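DNA-entry nuclease (Competence-specific nuclease) (PDB 4QGO) probably cuts DNA without strict sequence preference, as a streptococcal virulence-factor nuclease of the beta-beta-alpha (His-Me finger) type. Local coordinates at residues V53-D58 with V129-N134; P63-A68 with R173-Y178; G111-Y116 with N134-T139; P186-L191 with N203-N208. The protein carries 1 engineered substitution. All coordinates share one frame; numbering follows the deposited sequence.

Contact 1 (V53-D58 with V129-N134); sequences VQNTID and VSNPQN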
loop_
_atom_site.group_PDB
_atom_site.type_symbol
_atom_site.label_atom_id
_atom_site.label_comp_id
_atom_site.label_asym_id
_atom_site.label_seq_id
_atom_site.Cartn_x
_atom_site.Cartn_y
_atom_site.Cartn_z
ATOM N N VAL A 53 11.715 -6.152 -8.668
ATOM C CA VAL A 53 11.076 -5.052 -7.956
ATOM C C VAL A 53 11.815 -3.779 -8.296
ATOM O O VAL A 53 13.048 -3.776 -8.414
ATOM C CB VAL A 53 11.131 -5.240 -6.439
ATOM C CG1 VAL A 53 10.380 -4.112 -5.705
ATOM C CG2 VAL A 53 10.532 -6.523 -6.112
ATOM N N GLN A 54 11.056 -2.699 -8.460
ATOM C CA GLN A 54 11.615 -1.375 -8.655
ATOM C C GLN A 54 10.910 -0.394 -7.728
ATOM O O GLN A 54 9.711 -0.147 -7.874
ATOM C CB GLN A 54 11.445 -0.931 -10.107
ATOM C CG GLN A 54 12.017 0.441 -10.375
ATOM C CD GLN A 54 13.519 0.464 -10.305
ATOM O OE1 GLN A 54 14.197 -0.260 -11.041
ATOM N NE2 GLN A 54 14.056 1.279 -9.405
ATOM N N ASN A 55 11.643 0.152 -6.762
ATOM C CA ASN A 55 11.132 1.254 -5.949
ATOM C C ASN A 55 11.579 2.573 -6.553
ATOM O O ASN A 55 12.594 2.633 -7.267
ATOM C CB ASN A 55 11.646 1.162 -4.511
ATOM C CG ASN A 55 10.956 0.079 -3.708
ATOM O OD1 ASN A 55 11.588 -0.878 -3.254
ATOM N ND2 ASN A 55 9.659 0.255 -3.481
ATOM N N THR A 56 10.826 3.637 -6.287
ATOM C CA THR A 56 11.173 4.954 -6.817
ATOM C C THR A 56 10.801 6.016 -5.797
ATOM O O THR A 56 10.038 5.760 -4.860
ATOM C CB THR A 56 10.468 5.280 -8.156
ATOM O OG1 THR A 56 9.098 5.622 -7.924
ATOM C CG2 THR A 56 10.556 4.109 -9.152
ATOM N N ILE A 57 11.354 7.208 -5.978
ATOM C CA ILE A 57 10.993 8.352 -5.145
ATOM C C ILE A 57 10.645 9.557 -6.008
ATOM O O ILE A 57 11.089 9.655 -7.150
ATOM C CB ILE A 57 12.096 8.734 -4.125
ATOM C CG1 ILE A 57 13.424 9.031 -4.823
ATOM C CG2 ILE A 57 12.268 7.632 -3.073
ATOM C CD1 ILE A 57 14.495 9.531 -3.864
ATOM N N ASP A 58 9.854 10.476 -5.459
ATOM C CA ASP A 58 9.446 11.658 -6.218
ATOM C C ASP A 58 10.395 12.841 -5.968
ATOM O O ASP A 58 11.421 12.688 -5.319
ATOM C CB ASP A 58 7.970 12.009 -5.974
ATOM C CG ASP A 58 7.667 12.348 -4.523
ATOM O OD1 ASP A 58 8.583 12.810 -3.807
ATOM O OD2 ASP A 58 6.498 12.155 -4.116
ATOM N N VAL A 129 13.425 -3.174 6.574
ATOM C CA VAL A 129 12.398 -2.268 7.068
ATOM C C VAL A 129 12.846 -0.815 6.989
ATOM O O VAL A 129 12.105 0.094 7.352
ATOM C CB VAL A 129 12.013 -2.606 8.528
ATOM C CG1 VAL A 129 11.341 -3.970 8.592
ATOM C CG2 VAL A 129 13.247 -2.576 9.424
ATOM N N SER A 130 14.061 -0.584 6.503
ATOM C CA SER A 130 14.553 0.778 6.406
ATOM C C SER A 130 14.962 1.157 4.987
ATOM O O SER A 130 15.756 2.073 4.796
ATOM C CB SER A 130 15.725 0.994 7.363
ATOM O OG SER A 130 16.784 0.106 7.067
ATOM N N ASN A 131 14.428 0.455 3.990
ATOM C CA ASN A 131 14.593 0.898 2.609
ATOM C C ASN A 131 13.786 2.181 2.428
ATOM O O ASN A 131 12.558 2.137 2.445
ATOM C CB ASN A 131 14.098 -0.189 1.650
ATOM C CG ASN A 131 14.193 0.222 0.183
ATOM O OD1 ASN A 131 14.268 1.407 -0.149
ATOM N ND2 ASN A 131 14.169 -0.766 -0.702
ATOM N N PRO A 132 14.461 3.333 2.262
ATOM C CA PRO A 132 13.744 4.613 2.314
ATOM C C PRO A 132 12.840 4.850 1.110
ATOM O O PRO A 132 12.030 5.776 1.131
ATOM C CB PRO A 132 14.880 5.644 2.347
ATOM C CG PRO A 132 16.002 4.964 1.621
ATOM C CD PRO A 132 15.907 3.517 2.030
ATOM N N GLN A 133 12.977 4.037 0.068
ATOM C CA GLN A 133 12.116 4.177 -1.095
ATOM C C GLN A 133 10.917 3.241 -1.023
ATOM O O GLN A 133 10.020 3.323 -1.860
ATOM C CB GLN A 133 12.896 3.892 -2.387
ATOM C CG GLN A 133 14.178 4.681 -2.502
ATOM C CD GLN A 133 14.603 4.901 -3.939
ATOM O OE1 GLN A 133 14.028 4.337 -4.870
ATOM N NE2 GLN A 133 15.618 5.730 -4.124
ATOM N N ASN A 134 10.899 2.364 -0.018
ATOM C CA ASN A 134 9.885 1.304 0.075
ATOM C C ASN A 134 9.052 1.342 1.347
ATOM O O ASN A 134 8.265 0.436 1.582
ATOM C CB ASN A 134 10.545 -0.090 -0.048
ATOM C CG ASN A 134 9.531 -1.226 -0.274
ATOM O OD1 ASN A 134 8.612 -1.105 -1.070
ATOM N ND2 ASN A 134 9.709 -2.339 0.438
HETATM O O HOH W 1 8.736 2.963 -4.366
#

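Contact 2 (P63-A68 with R173-Y178); sequences PSTANA and RVTPLY. With SO4 (sulfate ion), chain C.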
loop_
_atom_site.group_PDB
_atom_site.type_symbol
_atom_site.label_atom_id
_atom_site.label_comp_id
_atom_site.label_asym_id
_atom_site.label_seq_id
_atom_site.Cartn_x
_atom_site.Cartn_y
_atom_site.Cartn_z
ATOM N N PRO A 63 8.684 8.227 -1.004
ATOM C CA PRO A 63 8.403 6.984 -1.740
ATOM C C PRO A 63 7.263 7.157 -2.728
ATOM O O PRO A 63 6.212 7.718 -2.409
ATOM C CB PRO A 63 8.021 5.999 -0.628
ATOM C CG PRO A 63 8.815 6.488 0.547
ATOM C CD PRO A 63 8.772 7.996 0.448
ATOM N N SER A 64 7.495 6.689 -3.952
ATOM C CA SER A 64 6.550 6.890 -5.032
ATOM C C SER A 64 6.283 5.546 -5.715
ATOM O O SER A 64 6.494 4.494 -5.122
ATOM C CB SER A 64 7.107 7.939 -5.999
ATOM O OG SER A 64 6.127 8.355 -6.937
ATOM N N THR A 65 5.822 5.583 -6.957
ATOM C CA THR A 65 5.401 4.380 -7.669
ATOM C C THR A 65 6.399 3.229 -7.602
ATOM O O THR A 65 7.562 3.373 -7.990
ATOM C CB THR A 65 5.147 4.721 -9.149
ATOM O OG1 THR A 65 4.360 5.911 -9.228
ATOM C CG2 THR A 65 4.402 3.599 -9.842
ATOM N N ALA A 66 5.926 2.098 -7.084
ATOM C CA ALA A 66 6.704 0.867 -7.026
ATOM C C ALA A 66 6.090 -0.156 -7.954
ATOM O O ALA A 66 4.866 -0.314 -8.012
ATOM C CB ALA A 66 6.726 0.317 -5.596
ATOM N N ASN A 67 6.949 -0.866 -8.674
ATOM C CA ASN A 67 6.502 -1.888 -9.611
ATOM C C ASN A 67 7.219 -3.204 -9.403
ATOM O O ASN A 67 8.372 -3.235 -8.994
ATOM C CB ASN A 67 6.755 -1.427 -11.042
ATOM C CG ASN A 67 5.664 -0.518 -11.558
ATOM O OD1 ASN A 67 4.554 -0.967 -11.846
ATOM N ND2 ASN A 67 5.976 0.760 -11.699
ATOM N N ALA A 68 6.536 -4.291 -9.727
ATOM C CA ALA A 68 7.141 -5.614 -9.628
ATOM C C ALA A 68 6.524 -6.573 -10.616
ATOM O O ALA A 68 5.379 -6.395 -11.052
ATOM C CB ALA A 68 6.995 -6.171 -8.218
ATOM N N ARG A 173 1.723 -3.258 -8.867
ATOM C CA ARG A 173 2.091 -1.850 -8.809
ATOM C C ARG A 173 1.483 -1.226 -7.564
ATOM O O ARG A 173 0.278 -1.324 -7.343
ATOM C CB ARG A 173 1.643 -1.105 -10.074
ATOM C CG ARG A 173 2.046 0.381 -10.132
ATOM C CD ARG A 173 1.905 0.945 -11.555
ATOM N NE ARG A 173 0.541 0.830 -12.083
ATOM C CZ ARG A 173 0.236 0.687 -13.371
ATOM N NH1 ARG A 173 1.194 0.634 -14.302
ATOM N NH2 ARG A 173 -1.036 0.588 -13.742
ATOM N N VAL A 174 2.333 -0.612 -6.745
ATOM C CA VAL A 174 1.904 0.003 -5.496
ATOM C C VAL A 174 2.334 1.466 -5.483
ATOM O O VAL A 174 3.518 1.782 -5.638
ATOM C CB VAL A 174 2.511 -0.722 -4.289
ATOM C CG1 VAL A 174 2.118 -0.018 -3.000
ATOM C CG2 VAL A 174 2.061 -2.193 -4.260
ATOM N N THR A 175 1.365 2.361 -5.324
ATOM C CA THR A 175 1.637 3.788 -5.427
ATOM C C THR A 175 1.056 4.513 -4.226
ATOM O O THR A 175 -0.158 4.554 -4.058
ATOM C CB THR A 175 1.012 4.380 -6.695
ATOM O OG1 THR A 175 1.393 3.594 -7.844
ATOM C CG2 THR A 175 1.470 5.822 -6.905
ATOM N N PRO A 176 1.918 5.083 -3.377
ATOM C CA PRO A 176 1.402 5.970 -2.325
ATOM C C PRO A 176 0.725 7.179 -2.963
ATOM O O PRO A 176 1.297 7.790 -3.883
ATOM C CB PRO A 176 2.665 6.406 -1.573
ATOM C CG PRO A 176 3.725 5.378 -1.946
ATOM C CD PRO A 176 3.387 4.979 -3.358
ATOM N N LEU A 177 -0.478 7.504 -2.499
ATOM C CA LEU A 177 -1.212 8.670 -3.010
ATOM C C LEU A 177 -1.072 9.832 -2.028
ATOM O O LEU A 177 -1.410 9.691 -0.843
ATOM C CB LEU A 177 -2.686 8.329 -3.244
ATOM C CG LEU A 177 -2.972 7.133 -4.153
ATOM C CD1 LEU A 177 -4.476 6.977 -4.343
ATOM C CD2 LEU A 177 -2.258 7.287 -5.489
ATOM N N TYR A 178 -0.526 10.952 -2.508
ATOM C CA TYR A 178 -0.340 12.163 -1.701
ATOM C C TYR A 178 -1.333 13.232 -2.148
ATOM O O TYR A 178 -1.665 13.316 -3.333
ATOM C CB TYR A 178 1.090 12.702 -1.828
ATOM C CG TYR A 178 2.165 11.710 -1.404
ATOM C CD1 TYR A 178 2.533 11.581 -0.075
ATOM C CD2 TYR A 178 2.800 10.901 -2.340
ATOM C CE1 TYR A 178 3.503 10.672 0.318
ATOM C CE2 TYR A 178 3.780 10.000 -1.960
ATOM C CZ TYR A 178 4.125 9.885 -0.630
ATOM O OH TYR A 178 5.085 8.988 -0.252
HETATM S S SO4 C . 4.552 1.834 -14.871
HETATM O O1 SO4 C . 4.624 2.627 -13.654
HETATM O O2 SO4 C . 5.879 1.679 -15.443
HETATM O O3 SO4 C . 3.688 2.483 -15.865
HETATM O O4 SO4 C . 4.021 0.511 -14.575
#

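Contact 3 (G111-Y116 with N134-T139); sequences GALIAY and NVVTQT. Engineered in segment 111-116: Ala112 (natural residue His). With SO4 (sulfate ion), chain E.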
loop_
_atom_site.group_PDB
_atom_site.type_symbol
_atom_site.label_atom_id
_atom_site.label_comp_id
_atom_site.label_asym_id
_atom_site.label_seq_id
_atom_site.Cartn_x
_atom_site.Cartn_y
_atom_site.Cartn_z
ATOM N N GLY A 111 5.171 0.947 6.999
ATOM C CA GLY A 111 4.427 0.292 5.930
ATOM C C GLY A 111 5.219 0.086 4.649
ATOM O O GLY A 111 5.545 1.049 3.959
ATOM N N ALA A 112 5.523 -1.169 4.320
ATOM C CA ALA A 112 6.204 -1.464 3.061
ATOM C C ALA A 112 5.280 -1.289 1.867
ATOM O O ALA A 112 4.115 -1.680 1.913
ATOM C CB ALA A 112 6.734 -2.888 3.073
ATOM N N LEU A 113 5.804 -0.715 0.788
ATOM C CA LEU A 113 5.056 -0.681 -0.468
ATOM C C LEU A 113 5.017 -2.087 -1.051
ATOM O O LEU A 113 3.942 -2.623 -1.351
ATOM C CB LEU A 113 5.690 0.289 -1.472
ATOM C CG LEU A 113 5.319 1.774 -1.318
ATOM C CD1 LEU A 113 5.710 2.352 0.029
ATOM C CD2 LEU A 113 5.984 2.587 -2.438
ATOM N N ILE A 114 6.204 -2.674 -1.202
ATOM C CA ILE A 114 6.338 -4.047 -1.689
ATOM C C ILE A 114 6.773 -4.936 -0.525
ATOM O O ILE A 114 7.852 -4.757 0.031
ATOM C CB ILE A 114 7.378 -4.152 -2.825
ATOM C CG1 ILE A 114 7.097 -3.125 -3.933
ATOM C CG2 ILE A 114 7.381 -5.558 -3.397
ATOM C CD1 ILE A 114 5.802 -3.365 -4.689
ATOM N N ALA A 115 5.910 -5.886 -0.162
ATOM C CA ALA A 115 6.120 -6.757 0.996
ATOM C C ALA A 115 7.351 -7.654 0.911
ATOM O O ALA A 115 7.694 -8.177 -0.149
ATOM C CB ALA A 115 4.870 -7.606 1.247
ATOM N N TYR A 116 7.991 -7.832 2.061
ATOM C CA TYR A 116 9.148 -8.695 2.191
ATOM C C TYR A 116 8.857 -10.097 1.670
ATOM O O TYR A 116 9.659 -10.672 0.937
ATOM C CB TYR A 116 9.585 -8.760 3.666
ATOM C CG TYR A 116 10.792 -9.645 3.892
ATOM C CD1 TYR A 116 12.061 -9.209 3.551
ATOM C CD2 TYR A 116 10.654 -10.925 4.422
ATOM C CE1 TYR A 116 13.169 -10.010 3.739
ATOM C CE2 TYR A 116 11.761 -11.727 4.625
ATOM C CZ TYR A 116 13.012 -11.264 4.271
ATOM O OH TYR A 116 14.127 -12.053 4.457
ATOM N N ASN A 134 10.899 2.364 -0.018
ATOM C CA ASN A 134 9.885 1.304 0.075
ATOM C C ASN A 134 9.052 1.342 1.347
ATOM O O ASN A 134 8.265 0.436 1.582
ATOM C CB ASN A 134 10.545 -0.090 -0.048
ATOM C CG ASN A 134 9.531 -1.226 -0.274
ATOM O OD1 ASN A 134 8.612 -1.105 -1.070
ATOM N ND2 ASN A 134 9.709 -2.339 0.438
ATOM N N VAL A 135 9.218 2.371 2.176
ATOM C CA VAL A 135 8.529 2.397 3.468
ATOM C C VAL A 135 7.893 3.750 3.725
ATOM O O VAL A 135 8.541 4.790 3.570
ATOM C CB VAL A 135 9.496 2.065 4.629
ATOM C CG1 VAL A 135 8.745 2.107 5.965
ATOM C CG2 VAL A 135 10.149 0.710 4.410
ATOM N N VAL A 136 6.619 3.727 4.114
ATOM C CA VAL A 136 5.903 4.936 4.507
ATOM C C VAL A 136 5.342 4.791 5.914
ATOM O O VAL A 136 5.332 3.698 6.493
ATOM C CB VAL A 136 4.751 5.283 3.535
ATOM C CG1 VAL A 136 5.302 5.624 2.152
ATOM C CG2 VAL A 136 3.726 4.131 3.449
ATOM N N THR A 137 4.882 5.909 6.467
ATOM C CA THR A 137 4.137 5.897 7.715
ATOM C C THR A 137 2.721 5.455 7.399
ATOM O O THR A 137 2.004 6.144 6.683
ATOM C CB THR A 137 4.128 7.291 8.352
ATOM O OG1 THR A 137 5.471 7.648 8.698
ATOM C CG2 THR A 137 3.245 7.321 9.604
ATOM N N GLN A 138 2.329 4.291 7.908
ATOM C CA GLN A 138 1.038 3.714 7.561
ATOM C C GLN A 138 0.257 3.392 8.824
ATOM O O GLN A 138 0.820 2.880 9.811
ATOM C CB GLN A 138 1.222 2.446 6.720
ATOM C CG GLN A 138 -0.090 1.937 6.113
ATOM C CD GLN A 138 0.132 0.807 5.132
ATOM O OE1 GLN A 138 1.063 0.010 5.291
ATOM N NE2 GLN A 138 -0.715 0.727 4.110
ATOM N N THR A 139 -1.037 3.684 8.810
ATOM C CA THR A 139 -1.825 3.375 10.002
ATOM C C THR A 139 -1.759 1.872 10.314
ATOM O O THR A 139 -1.664 1.034 9.403
ATOM C CB THR A 139 -3.289 3.833 9.901
ATOM O OG1 THR A 139 -3.978 3.029 8.925
ATOM C CG2 THR A 139 -3.360 5.310 9.531
HETATM S S SO4 E . 17.705 -11.054 4.776
HETATM O O1 SO4 E . 17.490 -10.176 5.923
HETATM O O2 SO4 E . 16.590 -10.915 3.840
HETATM O O3 SO4 E . 18.949 -10.687 4.105
HETATM O O4 SO4 E . 17.796 -12.436 5.240
#

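Contact 4 (P186-L191 with N203-N208); sequences PFAMHL and NVAIPN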
loop_
_atom_site.group_PDB
_atom_site.type_symbol
_atom_site.label_atom_id
_atom_site.label_comp_id
_atom_site.label_asym_id
_atom_site.label_seq_id
_atom_site.Cartn_x
_atom_site.Cartn_y
_atom_site.Cartn_z
ATOM N N PRO A 186 1.306 9.639 2.830
ATOM C CA PRO A 186 0.262 9.432 1.824
ATOM C C PRO A 186 -1.100 9.266 2.491
ATOM O O PRO A 186 -1.170 8.720 3.589
ATOM C CB PRO A 186 0.690 8.121 1.148
ATOM C CG PRO A 186 1.430 7.382 2.203
ATOM C CD PRO A 186 2.163 8.449 3.003
ATOM N N PHE A 187 -2.167 9.717 1.838
ATOM C CA PHE A 187 -3.499 9.542 2.413
ATOM C C PHE A 187 -4.111 8.193 2.045
ATOM O O PHE A 187 -5.138 7.801 2.607
ATOM C CB PHE A 187 -4.451 10.696 2.024
ATOM C CG PHE A 187 -4.855 10.690 0.568
ATOM C CD1 PHE A 187 -5.985 9.995 0.144
ATOM C CD2 PHE A 187 -4.099 11.377 -0.378
ATOM C CE1 PHE A 187 -6.350 9.972 -1.206
ATOM C CE2 PHE A 187 -4.456 11.368 -1.717
ATOM C CZ PHE A 187 -5.588 10.672 -2.133
ATOM N N ALA A 188 -3.493 7.489 1.093
ATOM C CA ALA A 188 -3.968 6.172 0.698
ATOM C C ALA A 188 -2.863 5.424 0.000
ATOM O O ALA A 188 -1.887 6.019 -0.451
ATOM C CB ALA A 188 -5.176 6.289 -0.238
ATOM N N MET A 189 -3.012 4.106 -0.074
ATOM C CA MET A 189 -2.091 3.277 -0.832
ATOM C C MET A 189 -2.824 2.642 -2.011
ATOM O O MET A 189 -3.783 1.900 -1.827
ATOM C CB MET A 189 -1.459 2.204 0.066
ATOM C CG MET A 189 -0.613 2.770 1.199
ATOM S SD MET A 189 0.953 3.472 0.640
ATOM C CE MET A 189 1.922 1.974 0.457
ATOM N N HIS A 190 -2.368 2.939 -3.227
ATOM C CA HIS A 190 -2.984 2.397 -4.432
ATOM C C HIS A 190 -2.331 1.058 -4.772
ATOM O O HIS A 190 -1.132 1.014 -5.022
ATOM C CB HIS A 190 -2.788 3.406 -5.575
ATOM C CG HIS A 190 -3.497 3.059 -6.848
ATOM N ND1 HIS A 190 -3.280 3.765 -8.014
ATOM C CD2 HIS A 190 -4.420 2.114 -7.144
ATOM C CE1 HIS A 190 -4.031 3.258 -8.975
ATOM N NE2 HIS A 190 -4.737 2.261 -8.474
ATOM N N LEU A 191 -3.106 -0.030 -4.760
ATOM C CA LEU A 191 -2.576 -1.356 -5.090
ATOM C C LEU A 191 -3.239 -1.886 -6.349
ATOM O O LEU A 191 -4.465 -1.885 -6.441
ATOM C CB LEU A 191 -2.837 -2.367 -3.965
ATOM C CG LEU A 191 -2.713 -1.909 -2.514
ATOM C CD1 LEU A 191 -3.091 -3.049 -1.589
ATOM C CD2 LEU A 191 -1.298 -1.446 -2.231
ATOM N N ASN A 203 -7.745 -3.521 -8.332
ATOM C CA ASN A 203 -7.327 -2.137 -8.423
ATOM C C ASN A 203 -8.029 -1.437 -7.271
ATOM O O ASN A 203 -9.237 -1.192 -7.331
ATOM C CB ASN A 203 -7.743 -1.532 -9.773
ATOM C CG ASN A 203 -7.120 -0.177 -10.016
ATOM O OD1 ASN A 203 -6.578 0.444 -9.102
ATOM N ND2 ASN A 203 -7.196 0.297 -11.258
ATOM N N VAL A 204 -7.281 -1.149 -6.212
ATOM C CA VAL A 204 -7.874 -0.608 -4.994
ATOM C C VAL A 204 -7.043 0.522 -4.401
ATOM O O VAL A 204 -5.828 0.637 -4.648
ATOM C CB VAL A 204 -8.053 -1.702 -3.904
ATOM C CG1 VAL A 204 -8.956 -2.850 -4.388
ATOM C CG2 VAL A 204 -6.700 -2.235 -3.478
ATOM N N ALA A 205 -7.705 1.357 -3.609
ATOM C CA ALA A 205 -7.013 2.329 -2.771
ATOM C C ALA A 205 -7.330 2.000 -1.326
ATOM O O ALA A 205 -8.492 1.932 -0.947
ATOM C CB ALA A 205 -7.457 3.751 -3.102
ATOM N N ILE A 206 -6.288 1.766 -0.527
ATOM C CA ILE A 206 -6.438 1.462 0.892
ATOM C C ILE A 206 -6.267 2.761 1.663
ATOM O O ILE A 206 -5.165 3.308 1.709
ATOM C CB ILE A 206 -5.332 0.505 1.379
ATOM C CG1 ILE A 206 -5.153 -0.692 0.434
ATOM C CG2 ILE A 206 -5.607 0.075 2.824
ATOM C CD1 ILE A 206 -6.331 -1.588 0.347
ATOM N N PRO A 207 -7.353 3.282 2.258
ATOM C CA PRO A 207 -7.195 4.562 2.959
ATOM C C PRO A 207 -6.168 4.455 4.095
ATOM O O PRO A 207 -6.164 3.469 4.849
ATOM C CB PRO A 207 -8.608 4.836 3.516
ATOM C CG PRO A 207 -9.529 4.066 2.552
ATOM C CD PRO A 207 -8.751 2.807 2.266
ATOM N N ASN A 208 -5.303 5.461 4.204
ATOM C CA ASN A 208 -4.318 5.504 5.277
ATOM C C ASN A 208 -4.939 6.157 6.495
ATOM O O ASN A 208 -4.573 7.271 6.903
ATOM C CB ASN A 208 -3.063 6.247 4.838
ATOM C CG ASN A 208 -1.863 5.885 5.682
ATOM O OD1 ASN A 208 -1.904 4.914 6.453
ATOM N ND2 ASN A 208 -0.780 6.656 5.542
#

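Contact 1 (V53-D58 with V129-N134)
Asn55 and Asn134 meet through their side-chain amides at the buried end of this contact. Asn55 ND2 donates to Asn134 OD1 at 3.0 Å with a moderately bent N-H...O angle of 150°, and it reaches the oxygen from above the carbonyl plane rather than on a lone pair; the two amide planes are turned 47° against each other. With chi1 at -75°, CG of Asn55 lies beside its own backbone N, and Asn55 CB rests on Gln133 CB at 3.7 Å while the amide passes over Asn134 CB. The other end of the Asn55 amide, OD1, accepts from the indole NE1 of Trp125, and Asn134 OD1 takes a second proton from the backbone N of Ile114; each amide thus has more than one hydrogen-bonding partner, which should limit its rotation. A water accepts from Asn55 ND2 (3.0 Å) and from the backbone N of Thr56 (2.9 Å) and probably donates to Gln133 O. Asn131 OD1 accepts from Gln133 N at 2.9 Å, an Asx turn, and its ND2 donates to Asp126 O. The looser side is at Ile57 and Gln133, both partly exposed: Ile57 CG2 lies 3.6 Å from Gln133 CG, the side chains crossing at about a right angle in apolar contact. The loop that leads into strand 135-139 thus packs over the end of outermost strand 52-54, on the sheet face carrying Asn55 and Ala66; strand 66-70 is that strand's neighbour in the sheet.

Contact 2 (P63-A68 with R173-Y178)
Arg173 leaves its strand with CG opposite the backbone N (chi1 -177°) and bends at chi3 (59°), while Asn67 keeps CG beside its own N; the two side chains run side by side in the same direction. Asn67 OD1 then lies 3.3 Å from Arg173 CD, and both polar ends meet one sulfate ion, probably from the crystallisation liquor. Arg173 NH1 gives O4 of the sulfate a 2.8 Å bond at the guanidinium edge, and Asn67 ND2 gives its O1 a 3.0 Å bond. Arg171 also binds Asn67 OD1, and Glu192 forms a salt bridge with Arg173 NH2. Two bonds join the backbones, Ala66 N to Val174 O and Val174 N to Ala66 O, 2.8 Å each. Beyond them Thr65 and Thr175 lie alongside, Thr65 CG2 3.6 Å from Thr175 OG1. At the far end Tyr178 OH donates to Pro63 O at 2.7 Å, in the carbonyl plane on a lone pair, and Pro176 CG packs against the same oxygen. Ala66 with Val174 is a hydrogen-bonded pair and Asn67 with Arg173 a non-hydrogen-bonded one, the register of neighbouring antiparallel strands within the central sheet of this nuclease.

Contact 3 (G111-Y116 with N134-T139)
Asn134 grips the turn after strand 108-112 by both ends of its amide. CG stands opposite the backbone N (chi1 -167°), which aims the amide at Ile114: Asn134 OD1 accepts from Ile114 N at 2.9 Å, in the carbonyl plane on a lone pair, and ND2 returns a nearly straight bond (177°) to Ile114 O at 3.1 Å. The carbonyl oxygen Asn134 O accepts from Leu113 N at 2.8 Å, and three bonds thus join this residue to two consecutive ones. Leu113 CB lies 3.3 Å from Asn134 OD1. Val135 follows, paired with Ala112 without hydrogen bonds; Ala112 is an engineered replacement of the natural histidine, and its CB stays 4.0 Å from Asn134 ND2. Val135 CA makes a C-H...O contact with Gly111 O. At Val136 the backbones bond in both directions, Gly111 N to Val136 O at 2.8 Å and Val136 N to Gly111 O, while Val136 CG1 touches Leu113 CD1 at 3.9 Å and CG2 touches Gly111 O. Gln138 stretches out to bring its OE1 to 3.4 Å from Gly111 CA. Its NE2 donates to Gln153 of helix 153-165. Thr139 then N-caps helix 140-144. Leu113 and Val136 also pack on Met189 of the large sheet. Antiparallel strands 108-112 and 135-139, with helix 153-165 reached through Gln138 and Gln153, are consistent with the beta-beta-alpha motif of His-Me finger nucleases, in which the strand carrying the replaced histidine usually contributes the catalytic base.

Contact 4 (P186-L191 with N203-N208)
His190 meets the Asn203 amide edge-on in its ring plane, across the hairpin of strands 188-195 and 201-207. From CB, which leaves the sheet on the Ala188 and Ala205 face, chi1 of -174° swings His190 CG away from the backbone N, to 4.0 Å from Val204 O. His190 CD2 lies 3.2 Å from Val204 O, and His190 NE2 at the end donates to Asn203 OD1 at 2.7 Å. The donor is in the carbonyl plane, and ring and amide are only 14° apart. Asn203 ND2 is itself held by Gln40 O, which helps to keep the amide oxygen facing the imidazole. On the other face Leu191 CD1 rests on Ile206 CG1 at 3.7 Å and Leu191 CB on Val204 CG2 at 3.9 Å, with Tyr156 of helix 153-165 covering Leu191, Val204 and Ile206. Met189 with Ile206 and Leu191 with Val204 are the hydrogen-bonded pairs. Near the bulge formed by Phe187 and Ala188 opposite Leu177, Asn208 closes the ladder: its N binds Phe187 O, and Asn208 ND2 binds Pro186 O at 2.9 Å with an angle of 168°; OD1 accepts from Thr139 N. Both faces are largely apolar, one against helix 153-165 and the other against helix 12-22, with the His190-Asn203 bond a polar link at the end of the second; NE2 acts as donor there, consistent with a proton on that nitrogen.

After helix 12-22 and strands 27-30 and 33-36, strand 52-54 is the first element to take part in these contacts, and contact 1 closes a loop of some seventy residues onto the segment before strand 135-139. Strand 66-70 comes next; contact 2 joins it to strand 170-177 and crosses contact 1, their segments alternating. Contact 3 closes a short loop between strands 108-112 and 135-139, wholly within the span of contact 2; it shares Asn134 with contact 1, which it also crosses. Contact 4 follows in series as a hairpin. Contacts 2 and 4 build adjoining parts of the large sheet; contact 3 builds the small two-stranded sheet, and contact 1 ties the loop leading into it to the large sheet's edge.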